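Local coordinates for phosphate-binding protein (Xanthomonas axonopodis pv. citri, PDB 5UB6) that probably binds phosphate-containing compounds in the periplasm as the substrate-binding component of an ABC transporter, here holding pyrophosphate, at residues T67-L72 with S122-Y127. Numbering follows the deposited sequence.
Sequences TGAAML and SSTSGY. With POP (pyrophosphate 2-), chain C.
Thr-124 reaches from the first turn of its own helix to Gly-68 and Ala-69 at the start of helix 67-75. Thr-124 CB sits 3.8 Å from Gly-68 N and, at 3.6 Å, also touches O4 of the pyrophosphate. Thr-124 OG1, anti to the carbonyl carbon (chi1 -65°), takes the N-H of Ala-69 at 3.1 Å (N to OG1) with a fair angle of 152°; Gly-68 N is nearer, 2.8 Å from Thr-124 OG1, but its N-H is bent to 123° and the bond is weak. With no side chain on Gly-68, the hydroxyl can come this close. OG1 is also hydrogen-bonded to Thr-66 OG1, which in turn reaches the ligand. Thr-124 CG2 packs on the Gly-68 backbone, 3.7 Å from its N. At Ser-122, the methyl of Ala-69 lies against the carbonyl, Ala-69 CB to Ser-122 O 3.4 Å, and Leu-72 sets CD1 beside the Ser-122 backbone.

Beyond this junction the 122-127 segment turns to the anion. Thr-124 N and Ser-125 N, with the hydroxyls of Ser-123 and Ser-125, bind the P2 phosphate oxygens O4, O5 and O6, while Ser-123 OG also caps the helix by accepting from Gly-126 N. Lys-164 and Arg-211 bring positive charge to the same ligand. The chemistry implies a phosphate site at the N-terminus of helix 124-136, whose dipole would probably favour an anion; Thr-124 OG1 takes up the first amides of helix 67-75, and that helix end reaches the ligand through Thr-66 OG1.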
ATOM      1  N   THR A  67       0.515  -3.318  -3.592  1.00 21.22           N
ATOM      2  CA  THR A  67       0.706  -3.402  -5.028  1.00 21.52           C
ATOM      3  C   THR A  67       0.514  -2.118  -5.811  1.00 21.72           C
ATOM      4  O   THR A  67       1.157  -1.969  -6.829  1.00 21.80           O
ATOM      5  CB  THR A  67      -0.160  -4.534  -5.616  1.00 24.18           C
ATOM      6  OG1 THR A  67      -1.509  -4.399  -5.139  1.00 22.44           O
ATOM      7  CG2 THR A  67       0.414  -5.875  -5.151  1.00 25.30           C
ATOM      8  N   GLY A  68      -0.349  -1.197  -5.353  1.00 20.23           N
ATOM      9  CA  GLY A  68      -0.505   0.083  -6.031  1.00 19.94           C
ATOM     10  C   GLY A  68       0.774   0.910  -5.876  1.00 19.80           C
ATOM     11  O   GLY A  68       1.356   1.410  -6.855  1.00 18.39           O
ATOM     12  N   ALA A  69       1.228   1.019  -4.636  1.00 18.62           N
ATOM     13  CA  ALA A  69       2.487   1.670  -4.331  1.00 18.65           C
ATOM     14  C   ALA A  69       3.645   1.071  -5.078  1.00 19.51           C
ATOM     15  O   ALA A  69       4.537   1.800  -5.512  1.00 19.53           O
ATOM     16  CB  ALA A  69       2.755   1.597  -2.846  1.00 18.15           C
ATOM     17  N   ALA A  70       3.665  -0.258  -5.189  1.00 20.05           N
ATOM     18  CA  ALA A  70       4.696  -0.946  -6.000  1.00 21.68           C
ATOM     19  C   ALA A  70       4.725  -0.477  -7.436  1.00 21.15           C
ATOM     20  O   ALA A  70       5.792  -0.199  -7.993  1.00 20.62           O
ATOM     21  CB  ALA A  70       4.523  -2.453  -5.940  1.00 21.29           C
ATOM     22  N   MET A  71       3.550  -0.354  -8.026  1.00 21.29           N
ATOM     23  CA  MET A  71       3.461   0.036  -9.393  1.00 22.08           C
ATOM     24  C   MET A  71       3.845   1.484  -9.596  1.00 23.69           C
ATOM     25  O   MET A  71       4.424   1.789 -10.625  1.00 22.34           O
ATOM     26  CB  MET A  71       2.059  -0.271  -9.968  1.00 23.75           C
ATOM     27  CG  MET A  71       1.742  -1.755  -9.977  1.00 23.49           C
ATOM     28  SD  MET A  71       2.872  -2.795 -10.939  1.00 27.01           S
ATOM     29  CE  MET A  71       4.193  -3.159  -9.763  1.00 27.77           C
ATOM     30  N   LEU A  72       3.586   2.358  -8.608  1.00 23.09           N
ATOM     31  CA  LEU A  72       4.131   3.721  -8.648  1.00 24.14           C
ATOM     32  C   LEU A  72       5.637   3.655  -8.779  1.00 22.77           C
ATOM     33  O   LEU A  72       6.246   4.404  -9.539  1.00 23.62           O
ATOM     34  CB  LEU A  72       3.782   4.556  -7.391  1.00 24.43           C
ATOM     35  CG  LEU A  72       2.330   4.964  -7.127  1.00 25.02           C
ATOM     36  CD1 LEU A  72       2.156   5.643  -5.776  1.00 24.99           C
ATOM     37  CD2 LEU A  72       1.825   5.900  -8.213  1.00 25.38           C
ATOM     38  N   SER A 122       0.461   7.625  -1.602  1.00 23.83           N
ATOM     39  CA  SER A 122       1.155   6.353  -1.812  1.00 24.68           C
ATOM     40  C   SER A 122       0.294   5.146  -1.363  1.00 22.66           C
ATOM     41  O   SER A 122       0.762   4.014  -1.411  1.00 21.62           O
ATOM     42  CB  SER A 122       2.515   6.380  -1.047  1.00 26.70           C
ATOM     43  OG  SER A 122       3.248   7.643  -1.203  1.00 32.11           O
ATOM     44  N   SER A 123      -0.951   5.374  -0.932  1.00 19.79           N
ATOM     45  CA  SER A 123      -1.730   4.309  -0.288  1.00 20.08           C
ATOM     46  C   SER A 123      -2.467   3.578  -1.367  1.00 20.70           C
ATOM     47  O   SER A 123      -3.181   4.229  -2.167  1.00 20.84           O
ATOM     48  CB  SER A 123      -2.746   4.857   0.710  1.00 19.95           C
ATOM     49  OG  SER A 123      -3.463   3.792   1.280  1.00 20.68           O
ATOM     50  N   THR A 124      -2.296   2.250  -1.428  1.00 19.33           N
ATOM     51  CA  THR A 124      -3.051   1.453  -2.384  1.00 19.70           C
ATOM     52  C   THR A 124      -4.533   1.455  -2.059  1.00 19.63           C
ATOM     53  O   THR A 124      -5.340   1.851  -2.881  1.00 20.42           O
ATOM     54  CB  THR A 124      -2.530   0.008  -2.474  1.00 19.93           C
ATOM     55  OG1 THR A 124      -1.189   0.015  -2.995  1.00 19.48           O
ATOM     56  CG2 THR A 124      -3.419  -0.832  -3.378  1.00 18.38           C
ATOM     57  N   SER A 125      -4.871   1.007  -0.858  1.00 20.29           N
ATOM     58  CA  SER A 125      -6.244   0.841  -0.466  1.00 20.95           C
ATOM     59  C   SER A 125      -6.896   2.146  -0.028  1.00 21.24           C
ATOM     60  O   SER A 125      -8.125   2.229   0.050  1.00 19.77           O
ATOM     61  CB  SER A 125      -6.375  -0.210   0.654  1.00 20.59           C
ATOM     62  OG  SER A 125      -5.901   0.334   1.880  1.00 20.31           O
ATOM     63  N   GLY A 126      -6.088   3.137   0.321  1.00 22.60           N
ATOM     64  CA  GLY A 126      -6.624   4.408   0.858  1.00 23.23           C
ATOM     65  C   GLY A 126      -6.568   5.578  -0.073  1.00 22.82           C
ATOM     66  O   GLY A 126      -7.008   6.693   0.292  1.00 21.34           O
ATOM     67  N   TYR A 127      -5.997   5.355  -1.257  1.00 21.63           N
ATOM     68  CA  TYR A 127      -5.919   6.405  -2.282  1.00 22.26           C
ATOM     69  C   TYR A 127      -6.072   5.895  -3.723  1.00 20.30           C
ATOM     70  O   TYR A 127      -6.965   6.325  -4.426  1.00 18.67           O
ATOM     71  CB  TYR A 127      -4.639   7.225  -2.113  1.00 24.38           C
ATOM     72  CG  TYR A 127      -4.492   8.335  -3.116  1.00 24.34           C
ATOM     73  CD1 TYR A 127      -5.128   9.534  -2.912  1.00 27.64           C
ATOM     74  CD2 TYR A 127      -3.719   8.176  -4.264  1.00 27.07           C
ATOM     75  CE1 TYR A 127      -5.010  10.570  -3.819  1.00 31.21           C
ATOM     76  CE2 TYR A 127      -3.568   9.190  -5.179  1.00 28.81           C
ATOM     77  CZ  TYR A 127      -4.226  10.391  -4.958  1.00 33.17           C
ATOM     78  OH  TYR A 127      -4.144  11.431  -5.845  1.00 41.94           O
TER
HETATM   79  P1  POP C 401      -0.790  -0.527   4.162  1.00 45.26           P
HETATM   80  O1  POP C 401       0.646  -0.180   3.777  1.00 45.36           O
HETATM   81  O2  POP C 401      -1.167  -1.909   4.665  1.00 49.08           O
HETATM   82  O3  POP C 401      -1.458   0.562   4.931  1.00 48.34           O
HETATM   83  O   POP C 401      -1.531  -0.628   2.759  1.00 35.32           O
HETATM   84  P2  POP C 401      -2.026   0.538   1.793  1.00 29.33           P
HETATM   85  O4  POP C 401      -0.947   0.693   0.688  1.00 27.86           O
HETATM   86  O5  POP C 401      -3.315  -0.032   1.295  1.00 24.31           O
HETATM   87  O6  POP C 401      -2.140   1.901   2.535  1.00 30.81           O